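Local coordinates for resiniferatoxin-binding, phosphotriesterase-related protein (Rhodobacter sphaeroides 2.4.1, PDB 3K2G), which binds two zinc ions in a TIM-barrel fold of the phosphotriesterase family and is probably a metal-dependent phosphoric ester hydrolase, at residues H34-N39 and S302-V307; I80-L85 and F306-L311; I153-V158 and Q199-L204; G194-Q199 and E227-R232. One frame throughout, in Å; residues are numbered along the deposited sequence.

Interaction 1 (H34-N39 and S302-V307); sequences HEHLQN and SHDVFV. With ZN (zinc ion), chain I; DTV ((2S,3S)-1,4-dimercaptobutane-2,3-diol), chain K.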
loop_
_atom_site.group_PDB
_atom_site.type_symbol
_atom_site.label_atom_id
_atom_site.label_comp_id
_atom_site.label_asym_id
_atom_site.label_seq_id
_atom_site.Cartn_x
_atom_site.Cartn_y
_atom_site.Cartn_z
ATOM N N HIS B 34 -10.898 -13.230 26.734
ATOM C CA HIS B 34 -10.083 -12.353 27.554
ATOM C C HIS B 34 -10.849 -11.179 28.148
ATOM O O HIS B 34 -11.022 -10.144 27.502
ATOM C CB HIS B 34 -8.911 -11.863 26.696
ATOM C CG HIS B 34 -7.854 -11.135 27.458
ATOM N ND1 HIS B 34 -6.522 -11.475 27.379
ATOM C CD2 HIS B 34 -7.920 -10.056 28.275
ATOM C CE1 HIS B 34 -5.811 -10.637 28.113
ATOM N NE2 HIS B 34 -6.636 -9.766 28.665
ATOM N N GLU B 35 -11.288 -11.347 29.389
ATOM C CA GLU B 35 -12.035 -10.303 30.087
ATOM C C GLU B 35 -11.662 -10.289 31.562
ATOM O O GLU B 35 -11.331 -11.328 32.136
ATOM C CB GLU B 35 -13.541 -10.560 29.996
ATOM C CG GLU B 35 -14.095 -10.755 28.600
ATOM C CD GLU B 35 -13.982 -9.511 27.734
ATOM O OE1 GLU B 35 -14.001 -8.390 28.285
ATOM O OE2 GLU B 35 -13.886 -9.659 26.495
ATOM N N HIS B 36 -11.707 -9.111 32.177
ATOM C CA HIS B 36 -11.423 -9.010 33.599
ATOM C C HIS B 36 -12.760 -8.687 34.242
ATOM O O HIS B 36 -13.428 -7.730 33.840
ATOM C CB HIS B 36 -10.411 -7.902 33.868
ATOM C CG HIS B 36 -9.080 -8.152 33.240
ATOM N ND1 HIS B 36 -8.141 -8.992 33.799
ATOM C CD2 HIS B 36 -8.555 -7.724 32.068
ATOM C CE1 HIS B 36 -7.096 -9.073 32.996
ATOM N NE2 HIS B 36 -7.324 -8.315 31.940
ATOM N N LEU B 37 -13.159 -9.497 35.220
ATOM C CA LEU B 37 -14.433 -9.296 35.897
ATOM C C LEU B 37 -14.268 -8.443 37.145
ATOM O O LEU B 37 -15.191 -7.747 37.561
ATOM C CB LEU B 37 -15.049 -10.651 36.237
ATOM C CG LEU B 37 -15.204 -11.506 34.975
ATOM C CD1 LEU B 37 -15.898 -12.813 35.306
ATOM C CD2 LEU B 37 -15.995 -10.728 33.934
ATOM N N GLN B 38 -13.073 -8.513 37.718
ATOM C CA GLN B 38 -12.684 -7.761 38.907
ATOM C C GLN B 38 -11.167 -7.634 38.803
ATOM O O GLN B 38 -10.502 -8.579 38.395
ATOM C CB GLN B 38 -13.022 -8.543 40.183
ATOM C CG GLN B 38 -14.500 -8.691 40.510
ATOM C CD GLN B 38 -15.137 -7.381 40.928
ATOM O OE1 GLN B 38 -15.593 -6.602 40.089
ATOM N NE2 GLN B 38 -15.153 -7.122 42.228
ATOM N N ASN B 39 -10.609 -6.483 39.157
ATOM C CA ASN B 39 -9.159 -6.330 39.098
ATOM C C ASN B 39 -8.701 -5.069 39.810
ATOM O O ASN B 39 -9.512 -4.304 40.327
ATOM C CB ASN B 39 -8.670 -6.303 37.643
ATOM C CG ASN B 39 -9.030 -5.012 36.926
ATOM O OD1 ASN B 39 -9.726 -4.155 37.475
ATOM N ND2 ASN B 39 -8.564 -4.873 35.689
ATOM N N SER B 302 -12.070 -10.498 21.829
ATOM C CA SER B 302 -12.558 -10.160 23.168
ATOM C C SER B 302 -12.434 -8.642 23.374
ATOM O O SER B 302 -11.972 -7.945 22.467
ATOM C CB SER B 302 -11.767 -10.930 24.233
ATOM O OG SER B 302 -12.643 -11.555 25.163
ATOM N N HIS B 303 -12.852 -8.130 24.537
ATOM C CA HIS B 303 -12.771 -6.683 24.803
ATOM C C HIS B 303 -11.652 -6.266 25.756
ATOM O O HIS B 303 -11.219 -5.109 25.752
ATOM C CB HIS B 303 -14.057 -6.126 25.440
ATOM C CG HIS B 303 -15.334 -6.674 24.885
ATOM N ND1 HIS B 303 -15.796 -7.937 25.189
ATOM C CD2 HIS B 303 -16.294 -6.095 24.127
ATOM C CE1 HIS B 303 -16.988 -8.110 24.648
ATOM N NE2 HIS B 303 -17.315 -7.007 23.997
ATOM N N ASP B 304 -11.200 -7.194 26.589
ATOM C CA ASP B 304 -10.191 -6.885 27.594
ATOM C C ASP B 304 -10.707 -5.767 28.509
ATOM O O ASP B 304 -10.004 -4.793 28.796
ATOM C CB ASP B 304 -8.855 -6.460 26.976
ATOM C CG ASP B 304 -7.752 -6.345 28.021
ATOM O OD1 ASP B 304 -7.879 -7.006 29.073
ATOM O OD2 ASP B 304 -6.758 -5.620 27.800
ATOM N N VAL B 305 -11.954 -5.898 28.937
ATOM C CA VAL B 305 -12.533 -4.933 29.865
ATOM C C VAL B 305 -11.604 -4.965 31.077
ATOM O O VAL B 305 -11.396 -6.028 31.666
ATOM C CB VAL B 305 -13.940 -5.363 30.311
ATOM C CG1 VAL B 305 -14.386 -4.525 31.499
ATOM C CG2 VAL B 305 -14.919 -5.217 29.153
ATOM N N PHE B 306 -11.029 -3.820 31.440
ATOM C CA PHE B 306 -10.119 -3.786 32.575
ATOM C C PHE B 306 -10.186 -2.510 33.407
ATOM O O PHE B 306 -9.393 -2.332 34.323
ATOM C CB PHE B 306 -8.675 -4.046 32.105
ATOM C CG PHE B 306 -8.005 -2.859 31.483
ATOM C CD1 PHE B 306 -7.018 -2.159 32.176
ATOM C CD2 PHE B 306 -8.343 -2.446 30.202
ATOM C CE1 PHE B 306 -6.381 -1.063 31.601
ATOM C CE2 PHE B 306 -7.716 -1.349 29.614
ATOM C CZ PHE B 306 -6.731 -0.658 30.316
ATOM N N VAL B 307 -11.126 -1.627 33.075
ATOM C CA VAL B 307 -11.335 -0.379 33.816
ATOM C C VAL B 307 -12.829 -0.070 33.806
ATOM O O VAL B 307 -13.544 -0.479 32.893
ATOM C CB VAL B 307 -10.573 0.821 33.197
ATOM C CG1 VAL B 307 -9.061 0.628 33.355
ATOM C CG2 VAL B 307 -10.940 0.979 31.732
HETATM ZN ZN ZN I . -6.150 -8.139 30.124
HETATM S S1 DTV K . -0.178 -2.153 30.245
HETATM C C1 DTV K . -1.135 -3.297 31.355
HETATM C C2 DTV K . -2.183 -2.584 32.210
HETATM O O2 DTV K . -3.111 -1.959 31.337
HETATM C C3 DTV K . -2.923 -3.589 33.110
HETATM O O3 DTV K . -3.599 -4.529 32.309
HETATM C C4 DTV K . -3.955 -2.914 34.014
HETATM S S4 DTV K . -4.068 -3.706 35.641
HETATM O O HOH W 1 -4.733 -6.872 29.637
#

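Interaction 2 (I80-L85 and F306-L311); sequences IALDDL and FVKMML. With DTV ((2S,3S)-1,4-dimercaptobutane-2,3-diol), chain K.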
loop_
_atom_site.group_PDB
_atom_site.type_symbol
_atom_site.label_atom_id
_atom_site.label_comp_id
_atom_site.label_asym_id
_atom_site.label_seq_id
_atom_site.Cartn_x
_atom_site.Cartn_y
_atom_site.Cartn_z
ATOM N N ILE B 80 -9.398 3.097 37.335
ATOM C CA ILE B 80 -8.468 1.977 37.330
ATOM C C ILE B 80 -8.629 0.876 38.377
ATOM O O ILE B 80 -7.671 0.493 39.048
ATOM C CB ILE B 80 -7.013 2.503 37.358
ATOM C CG1 ILE B 80 -6.779 3.347 38.611
ATOM C CG2 ILE B 80 -6.750 3.345 36.112
ATOM C CD1 ILE B 80 -5.394 3.968 38.675
ATOM N N ALA B 81 -9.844 0.362 38.499
ATOM C CA ALA B 81 -10.128 -0.728 39.418
ATOM C C ALA B 81 -11.570 -1.185 39.274
ATOM O O ALA B 81 -12.505 -0.408 39.458
ATOM C CB ALA B 81 -9.845 -0.311 40.864
ATOM N N LEU B 82 -11.737 -2.452 38.913
ATOM C CA LEU B 82 -13.054 -3.046 38.773
ATOM C C LEU B 82 -13.268 -3.718 40.129
ATOM O O LEU B 82 -12.759 -4.813 40.383
ATOM C CB LEU B 82 -13.057 -4.074 37.633
ATOM C CG LEU B 82 -12.856 -3.510 36.217
ATOM C CD1 LEU B 82 -12.718 -4.644 35.209
ATOM C CD2 LEU B 82 -14.045 -2.634 35.852
ATOM N N ASP B 83 -14.015 -3.036 40.993
ATOM C CA ASP B 83 -14.267 -3.507 42.347
ATOM C C ASP B 83 -15.721 -3.640 42.778
ATOM O O ASP B 83 -15.989 -3.925 43.943
ATOM C CB ASP B 83 -13.552 -2.590 43.338
ATOM C CG ASP B 83 -13.850 -1.122 43.089
ATOM O OD1 ASP B 83 -14.879 -0.819 42.453
ATOM O OD2 ASP B 83 -13.056 -0.271 43.535
ATOM N N ASP B 84 -16.663 -3.424 41.868
ATOM C CA ASP B 84 -18.067 -3.568 42.237
ATOM C C ASP B 84 -18.585 -4.886 41.687
ATOM O O ASP B 84 -18.899 -5.001 40.503
ATOM C CB ASP B 84 -18.915 -2.419 41.695
ATOM C CG ASP B 84 -20.318 -2.418 42.280
ATOM O OD1 ASP B 84 -21.026 -3.438 42.136
ATOM O OD2 ASP B 84 -20.708 -1.401 42.892
ATOM N N LEU B 85 -18.689 -5.876 42.567
ATOM C CA LEU B 85 -19.135 -7.204 42.180
ATOM C C LEU B 85 -20.555 -7.243 41.633
ATOM O O LEU B 85 -20.843 -7.978 40.685
ATOM C CB LEU B 85 -19.007 -8.153 43.372
ATOM C CG LEU B 85 -18.889 -9.645 43.060
ATOM C CD1 LEU B 85 -17.794 -9.885 42.032
ATOM C CD2 LEU B 85 -18.582 -10.392 44.347
ATOM N N PHE B 306 -11.029 -3.820 31.440
ATOM C CA PHE B 306 -10.119 -3.786 32.575
ATOM C C PHE B 306 -10.186 -2.510 33.407
ATOM O O PHE B 306 -9.393 -2.332 34.323
ATOM C CB PHE B 306 -8.675 -4.046 32.105
ATOM C CG PHE B 306 -8.005 -2.859 31.483
ATOM C CD1 PHE B 306 -7.018 -2.159 32.176
ATOM C CD2 PHE B 306 -8.343 -2.446 30.202
ATOM C CE1 PHE B 306 -6.381 -1.063 31.601
ATOM C CE2 PHE B 306 -7.716 -1.349 29.614
ATOM C CZ PHE B 306 -6.731 -0.658 30.316
ATOM N N VAL B 307 -11.126 -1.627 33.075
ATOM C CA VAL B 307 -11.335 -0.379 33.816
ATOM C C VAL B 307 -12.829 -0.070 33.806
ATOM O O VAL B 307 -13.544 -0.479 32.893
ATOM C CB VAL B 307 -10.573 0.821 33.197
ATOM C CG1 VAL B 307 -9.061 0.628 33.355
ATOM C CG2 VAL B 307 -10.940 0.979 31.732
ATOM N N LYS B 308 -13.297 0.649 34.823
ATOM C CA LYS B 308 -14.710 0.990 34.937
ATOM C C LYS B 308 -15.335 1.623 33.696
ATOM O O LYS B 308 -16.463 1.283 33.328
ATOM C CB LYS B 308 -14.949 1.935 36.122
ATOM C CG LYS B 308 -14.723 1.322 37.499
ATOM C CD LYS B 308 -15.401 2.168 38.574
ATOM C CE LYS B 308 -15.193 1.590 39.979
ATOM N NZ LYS B 308 -13.776 1.709 40.422
HETATM N N MSE B 309 -14.612 2.535 33.048
HETATM C CA MSE B 309 -15.176 3.221 31.890
HETATM C C MSE B 309 -15.477 2.326 30.698
HETATM O O MSE B 309 -16.079 2.771 29.728
HETATM C CB MSE B 309 -14.293 4.406 31.457
HETATM C CG MSE B 309 -12.986 4.066 30.790
HETATM SE SE MSE B 309 -12.015 5.723 30.377
HETATM C CE MSE B 309 -12.975 6.271 28.735
HETATM N N MSE B 310 -15.086 1.057 30.769
HETATM C CA MSE B 310 -15.368 0.153 29.666
HETATM C C MSE B 310 -16.675 -0.600 29.904
HETATM O O MSE B 310 -17.110 -1.380 29.063
HETATM C CB MSE B 310 -14.211 -0.821 29.465
HETATM C CG MSE B 310 -12.940 -0.159 28.919
HETATM SE SE MSE B 310 -11.447 -1.375 28.728
HETATM C CE MSE B 310 -12.096 -2.383 27.171
ATOM N N LEU B 311 -17.294 -0.356 31.056
ATOM C CA LEU B 311 -18.571 -0.986 31.393
ATOM C C LEU B 311 -19.685 -0.065 30.889
ATOM O O LEU B 311 -19.521 1.158 30.890
ATOM C CB LEU B 311 -18.692 -1.160 32.906
ATOM C CG LEU B 311 -17.633 -2.055 33.555
ATOM C CD1 LEU B 311 -17.782 -2.002 35.069
ATOM C CD2 LEU B 311 -17.782 -3.482 33.044
HETATM S S1 DTV K . -0.178 -2.153 30.245
HETATM C C1 DTV K . -1.135 -3.297 31.355
HETATM C C2 DTV K . -2.183 -2.584 32.210
HETATM O O2 DTV K . -3.111 -1.959 31.337
HETATM C C3 DTV K . -2.923 -3.589 33.110
HETATM O O3 DTV K . -3.599 -4.529 32.309
HETATM C C4 DTV K . -3.955 -2.914 34.014
HETATM S S4 DTV K . -4.068 -3.706 35.641
#

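Interaction 3 (I153-V158 and Q199-L204); sequences IADEIV and QVRTGL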
loop_
_atom_site.group_PDB
_atom_site.type_symbol
_atom_site.label_atom_id
_atom_site.label_comp_id
_atom_site.label_asym_id
_atom_site.label_seq_id
_atom_site.Cartn_x
_atom_site.Cartn_y
_atom_site.Cartn_z
ATOM N N ILE B 153 8.120 -20.711 40.234
ATOM C CA ILE B 153 6.930 -20.108 39.645
ATOM C C ILE B 153 6.114 -21.199 38.962
ATOM O O ILE B 153 4.887 -21.222 39.055
ATOM C CB ILE B 153 7.313 -19.016 38.623
ATOM C CG1 ILE B 153 7.908 -17.817 39.370
ATOM C CG2 ILE B 153 6.088 -18.594 37.808
ATOM C CD1 ILE B 153 8.451 -16.729 38.478
ATOM N N ALA B 154 6.805 -22.106 38.278
ATOM C CA ALA B 154 6.130 -23.209 37.603
ATOM C C ALA B 154 5.435 -24.061 38.662
ATOM O O ALA B 154 4.291 -24.478 38.483
ATOM C CB ALA B 154 7.136 -24.047 36.822
ATOM N N ASP B 155 6.128 -24.307 39.775
ATOM C CA ASP B 155 5.558 -25.102 40.858
ATOM C C ASP B 155 4.271 -24.468 41.399
ATOM O O ASP B 155 3.298 -25.168 41.683
ATOM C CB ASP B 155 6.567 -25.274 42.008
ATOM C CG ASP B 155 7.751 -26.152 41.629
ATOM O OD1 ASP B 155 7.617 -26.975 40.701
ATOM O OD2 ASP B 155 8.816 -26.032 42.275
ATOM N N GLU B 156 4.257 -23.144 41.537
ATOM C CA GLU B 156 3.067 -22.464 42.049
ATOM C C GLU B 156 1.893 -22.685 41.117
ATOM O O GLU B 156 0.775 -22.945 41.560
ATOM C CB GLU B 156 3.302 -20.953 42.193
ATOM C CG GLU B 156 4.484 -20.583 43.076
ATOM C CD GLU B 156 4.591 -19.088 43.335
ATOM O OE1 GLU B 156 4.368 -18.290 42.395
ATOM O OE2 GLU B 156 4.911 -18.714 44.484
ATOM N N ILE B 157 2.156 -22.565 39.819
ATOM C CA ILE B 157 1.123 -22.735 38.805
ATOM C C ILE B 157 0.593 -24.167 38.772
ATOM O O ILE B 157 -0.612 -24.395 38.634
ATOM C CB ILE B 157 1.661 -22.330 37.409
ATOM C CG1 ILE B 157 1.943 -20.824 37.392
ATOM C CG2 ILE B 157 0.653 -22.695 36.324
ATOM C CD1 ILE B 157 2.626 -20.323 36.136
ATOM N N VAL B 158 1.494 -25.132 38.903
ATOM C CA VAL B 158 1.098 -26.540 38.898
ATOM C C VAL B 158 0.182 -26.832 40.088
ATOM O O VAL B 158 -0.782 -27.589 39.973
ATOM C CB VAL B 158 2.332 -27.468 38.986
ATOM C CG1 VAL B 158 1.891 -28.916 39.179
ATOM C CG2 VAL B 158 3.171 -27.335 37.731
ATOM N N GLN B 199 3.328 -24.970 31.472
ATOM C CA GLN B 199 2.490 -25.376 30.351
ATOM C C GLN B 199 2.815 -26.830 30.008
ATOM O O GLN B 199 1.916 -27.636 29.754
ATOM C CB GLN B 199 2.745 -24.467 29.145
ATOM C CG GLN B 199 1.671 -24.508 28.057
ATOM C CD GLN B 199 1.649 -25.816 27.285
ATOM O OE1 GLN B 199 2.687 -26.286 26.816
ATOM N NE2 GLN B 199 0.458 -26.402 27.135
ATOM N N VAL B 200 4.100 -27.166 30.009
ATOM C CA VAL B 200 4.522 -28.532 29.702
ATOM C C VAL B 200 4.051 -29.499 30.790
ATOM O O VAL B 200 3.515 -30.571 30.497
ATOM C CB VAL B 200 6.065 -28.630 29.582
ATOM C CG1 VAL B 200 6.487 -30.083 29.348
ATOM C CG2 VAL B 200 6.555 -27.755 28.434
ATOM N N ARG B 201 4.238 -29.111 32.046
ATOM C CA ARG B 201 3.849 -29.968 33.163
ATOM C C ARG B 201 2.342 -30.169 33.354
ATOM O O ARG B 201 1.901 -31.293 33.588
ATOM C CB ARG B 201 4.489 -29.444 34.455
ATOM C CG ARG B 201 6.015 -29.482 34.424
ATOM C CD ARG B 201 6.648 -28.633 35.525
ATOM N NE ARG B 201 6.309 -29.093 36.871
ATOM C CZ ARG B 201 6.662 -28.456 37.985
ATOM N NH1 ARG B 201 7.365 -27.332 37.911
ATOM N NH2 ARG B 201 6.310 -28.937 39.171
ATOM N N THR B 202 1.551 -29.105 33.225
ATOM C CA THR B 202 0.102 -29.212 33.414
ATOM C C THR B 202 -0.693 -29.500 32.136
ATOM O O THR B 202 -1.804 -30.031 32.196
ATOM C CB THR B 202 -0.479 -27.921 34.044
ATOM O OG1 THR B 202 -0.329 -26.827 33.128
ATOM C CG2 THR B 202 0.239 -27.594 35.337
ATOM N N GLY B 203 -0.136 -29.141 30.987
ATOM C CA GLY B 203 -0.836 -29.374 29.737
ATOM C C GLY B 203 -1.961 -28.373 29.514
ATOM O O GLY B 203 -2.821 -28.565 28.646
ATOM N N LEU B 204 -1.957 -27.300 30.300
ATOM C CA LEU B 204 -2.978 -26.255 30.176
ATOM C C LEU B 204 -2.553 -25.197 29.166
ATOM O O LEU B 204 -1.358 -25.028 28.897
ATOM C CB LEU B 204 -3.213 -25.566 31.524
ATOM C CG LEU B 204 -3.990 -26.320 32.601
ATOM C CD1 LEU B 204 -4.040 -25.486 33.888
ATOM C CD2 LEU B 204 -5.395 -26.618 32.089
#

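Interaction 4 (G194-Q199 and E227-R232); sequences GAARAQ and EGADLR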
loop_
_atom_site.group_PDB
_atom_site.type_symbol
_atom_site.label_atom_id
_atom_site.label_comp_id
_atom_site.label_asym_id
_atom_site.label_seq_id
_atom_site.Cartn_x
_atom_site.Cartn_y
_atom_site.Cartn_z
ATOM N N GLY B 194 8.934 -19.796 33.571
ATOM C CA GLY B 194 8.259 -20.617 34.561
ATOM C C GLY B 194 6.866 -20.983 34.076
ATOM O O GLY B 194 6.376 -22.091 34.314
ATOM N N ALA B 195 6.222 -20.048 33.386
ATOM C CA ALA B 195 4.887 -20.290 32.862
ATOM C C ALA B 195 4.934 -21.355 31.765
ATOM O O ALA B 195 4.079 -22.237 31.716
ATOM C CB ALA B 195 4.295 -18.996 32.317
ATOM N N ALA B 196 5.933 -21.274 30.888
ATOM C CA ALA B 196 6.062 -22.241 29.804
ATOM C C ALA B 196 6.348 -23.629 30.368
ATOM O O ALA B 196 5.846 -24.626 29.858
ATOM C CB ALA B 196 7.171 -21.823 28.849
ATOM N N ARG B 197 7.158 -23.694 31.420
ATOM C CA ARG B 197 7.464 -24.979 32.028
ATOM C C ARG B 197 6.191 -25.524 32.653
ATOM O O ARG B 197 5.953 -26.730 32.655
ATOM C CB ARG B 197 8.577 -24.831 33.071
ATOM C CG ARG B 197 9.904 -24.450 32.430
ATOM C CD ARG B 197 11.038 -24.278 33.432
ATOM N NE ARG B 197 12.212 -23.691 32.789
ATOM C CZ ARG B 197 13.298 -23.277 33.436
ATOM N NH1 ARG B 197 13.367 -23.389 34.756
ATOM N NH2 ARG B 197 14.310 -22.735 32.766
ATOM N N ALA B 198 5.357 -24.626 33.169
ATOM C CA ALA B 198 4.098 -25.042 33.772
ATOM C C ALA B 198 3.173 -25.529 32.669
ATOM O O ALA B 198 2.331 -26.401 32.893
ATOM C CB ALA B 198 3.454 -23.879 34.525
ATOM N N GLN B 199 3.328 -24.970 31.472
ATOM C CA GLN B 199 2.490 -25.376 30.351
ATOM C C GLN B 199 2.815 -26.830 30.008
ATOM O O GLN B 199 1.916 -27.636 29.754
ATOM C CB GLN B 199 2.745 -24.467 29.145
ATOM C CG GLN B 199 1.671 -24.508 28.057
ATOM C CD GLN B 199 1.649 -25.816 27.285
ATOM O OE1 GLN B 199 2.687 -26.286 26.816
ATOM N NE2 GLN B 199 0.458 -26.402 27.135
ATOM N N GLU B 227 11.458 -23.747 25.704
ATOM C CA GLU B 227 11.143 -24.281 27.018
ATOM C C GLU B 227 10.309 -25.540 26.837
ATOM O O GLU B 227 9.866 -26.148 27.809
ATOM C CB GLU B 227 10.371 -23.266 27.866
ATOM C CG GLU B 227 11.224 -22.178 28.501
ATOM C CD GLU B 227 12.298 -22.718 29.442
ATOM O OE1 GLU B 227 12.154 -23.854 29.942
ATOM O OE2 GLU B 227 13.281 -21.992 29.693
ATOM N N GLY B 228 10.091 -25.917 25.579
ATOM C CA GLY B 228 9.323 -27.114 25.280
ATOM C C GLY B 228 7.815 -26.965 25.334
ATOM O O GLY B 228 7.088 -27.961 25.283
ATOM N N ALA B 229 7.327 -25.734 25.432
ATOM C CA ALA B 229 5.888 -25.514 25.492
ATOM C C ALA B 229 5.234 -25.634 24.115
ATOM O O ALA B 229 5.897 -25.521 23.082
ATOM C CB ALA B 229 5.592 -24.166 26.109
ATOM N N ASP B 230 3.922 -25.848 24.123
ATOM C CA ASP B 230 3.118 -26.039 22.920
ATOM C C ASP B 230 2.616 -24.733 22.287
ATOM O O ASP B 230 1.639 -24.149 22.752
ATOM C CB ASP B 230 1.918 -26.918 23.284
ATOM C CG ASP B 230 1.282 -27.576 22.080
ATOM O OD1 ASP B 230 1.461 -27.073 20.950
ATOM O OD2 ASP B 230 0.585 -28.595 22.276
ATOM N N LEU B 231 3.265 -24.288 21.216
ATOM C CA LEU B 231 2.850 -23.049 20.559
ATOM C C LEU B 231 1.402 -23.113 20.083
ATOM O O LEU B 231 0.722 -22.097 20.020
ATOM C CB LEU B 231 3.761 -22.743 19.368
ATOM C CG LEU B 231 5.258 -22.584 19.652
ATOM C CD1 LEU B 231 5.976 -22.166 18.378
ATOM C CD2 LEU B 231 5.474 -21.541 20.744
ATOM N N ARG B 232 0.936 -24.315 19.763
ATOM C CA ARG B 232 -0.426 -24.527 19.272
ATOM C C ARG B 232 -1.506 -24.176 20.306
ATOM O O ARG B 232 -2.673 -23.996 19.960
ATOM C CB ARG B 232 -0.583 -25.984 18.830
ATOM C CG ARG B 232 -1.566 -26.186 17.696
ATOM C CD ARG B 232 -0.987 -25.729 16.370
ATOM N NE ARG B 232 -2.049 -25.481 15.403
ATOM C CZ ARG B 232 -1.851 -24.994 14.185
ATOM N NH1 ARG B 232 -0.621 -24.707 13.775
ATOM N NH2 ARG B 232 -2.887 -24.775 13.385
HETATM O O HOH W 2 0.362 -29.115 25.399
#

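Interaction 1 (H34-N39 and S302-V307)
One zinc of the binuclear site of a phosphotriesterase-type TIM barrel is held here between His34 and His36 of the H-x-H motif and Asp304. His34 NE2 and His36 NE2 each sit 2.2 Å from the zinc ion and Asp304 OD1 lies 2.3 Å from it; Glu177, bound to both metals, and a water complete the site. On the far side of its ring, His36 ND1 is hydrogen-bonded to Thr107 OG1. The water also donates to Asp304 OD2, so both oxygens of the carboxylate are engaged. With CG of Asp304 anti to its backbone N (chi1 -171°), the carboxylate runs alongside the two imidazoles, its plane nearly perpendicular to the His34 ring.

Behind the metal, Glu35 turns the other way and ties the loops together. Glu35 OE2 takes three hydrogen bonds: from Ser302 OG at 2.6 Å on the anti side, from His303 N at 2.7 Å on the syn side, and from His303 ND1, which comes from above the carboxylate plane. Glu35 OE1 receives Val305 N. Farther along, Asn39 ND2 donates to Phe306 O at 3.0 Å, almost straight (172°).

The two loops leave strands 31-32 and 299-301, and the Leu37 side chain packs on helices 85-97 and 115-125.

Interaction 2 (I80-L85 and F306-L311)
Lys308 and Leu82 carry this contact, one through a charged tip and the other through two methyl groups. Lys308 leaves a short 3-10 turn with CG anti to its carbonyl carbon (chi1 -68°) and runs extended as far as CE, its CG and CE both passing close to Ala81 O. A bend at the last torsion, chi4 69°, then swings the ammonium onto that oxygen. The resulting bond, Lys308 NZ to Ala81 O, is 2.7 Å long, and the nitrogen lies in the carbonyl plane. Asp83, crossing the lysine chain at a slant, adds a salt bridge whose hydrogen bond from Lys308 NZ to Asp83 OD1 is weak at 3.4 Å. His78 O is a further acceptor for the same nitrogen.

Leu82 reaches over the backbone of the facing loop with its two branches. Leu82 CD1 rests 3.8 Å from Phe306 C, while Leu82 CD2 settles 3.5 Å from Val307 C, just ahead of the turn, and 3.9 Å from Leu311 CD1. Val307 CG1 approaches Ile80 CA and also lies over one face of the Phe306 ring, offset toward its rim. Phe306 CE1 meets O2 of the bound dithiol, 3.4 Å away.

Two backbone carbonyls and a weakly bonded carboxylate thus share the buried lysine's ammonium, which probably favours its charged form, while Leu82 and Leu311 pack together away from that charged end.

Interaction 3 (I153-V158 and Q199-L204)
The guanidinium of Arg201 has Val158 CG2 and Ala154 O over a face and Asp155 at its edge. Val158 CG2 stands 3.6 Å above the plane, offset toward the rim, with Arg201 CZ and NE its nearest partners in that group; the valine and arginine side chains meet at about a right angle. In a separate contact, Ala154 CB lies 3.5 Å from Arg201 NH1.

At the edge, NH1 and NH2 of Arg201 both close on a single oxygen, Asp155 OD1, at 2.8 Å each. This is an end-on grip in which OD1 lies within 3° of the guanidinium plane for either bond. Because both N-H groups converge on one atom, the bonds are bent, with angles near 143°. The carboxylate is turned almost perpendicular to the guanidinium: NH2 approaches OD1 nearly along its C-O bond, NH1 from the anti side. A kink at chi3 (62°) brings the arginine's end round to this position, and its NE is held by a salt bridge to Glu5, so the group is fixed from two directions.

Beyond the arginine, Thr202 CG2 packs against Val158 CG2 at 3.8 Å. The threonine's OG1 accepts from Leu204 N in an ST turn and bonds to Ala198 O, while Gly203, with positive phi, ends the helix.

Helices 150-162 and 186-202 of the barrel's outer layer are joined in this way, with Ile157, Thr202 and Leu204 facing strand 175-178 beneath them and the segment around Glu5 and Ser7 lying alongside the end of helix 186-202.

Interaction 4 (G194-Q199 and E227-R232)
Arg197 and Glu227 meet in a salt bridge at the partly exposed margin of this contact. Arg197 NE donates to Glu227 OE1 at 2.9 Å, close to straight (166°) and in the guanidinium plane, although it reaches the oxygen from well above the carboxylate plane. A second, weak bond runs from Arg197 NH2 to Glu227 OE2 at 3.3 Å. Inward of the charges, Ala196 CB packs on Glu227 CB at 3.6 Å and on Ala229 CB at 3.9 Å. A bend at chi2 (-70°) turns the Gln199 amide toward the loop, where Gln199 OE1 accepts from Asp230 N at 3.0 Å, the donor lying above the amide's carbonyl plane.

These partners flank a Schellman motif: Gly228, with positive phi, ends helix 217-226, and the chain passes across helix 186-202 on its way to barrel strand 234-236. Asp230 forms an Asx turn through its OD1, which accepts from Arg232 N at 3.0 Å.

In the next shell, Leu204 O and a water that also donates to Asp230 OD2 hold Gln199 NE2. Arg193 forms a salt bridge with Glu227 OE2, and Asp151 of helix 150-162 binds Arg197 NH1.

Overall arrangement
Interactions 1 and 2 form one continuous region at the metal and ligand end of the barrel: their centres are about 8 Å apart, they share Phe306 and Val307, and Asn39 N probably bonds to Leu82 O at 3.0 Å. Through Phe306 both reach the bound dithiol, while interaction 1 alone holds zinc ligands. Interactions 3 and 4 make a second pair, also about 8 Å between centres, on helix 186-202. They share Gln199, and Val200 CG2 comes within 3.2 Å of Gly228 O. This pair lies away from the metal site and the dithiol pocket: both centres lie about 24 Å from that of interaction 1, with nearest atoms about 14 Å apart.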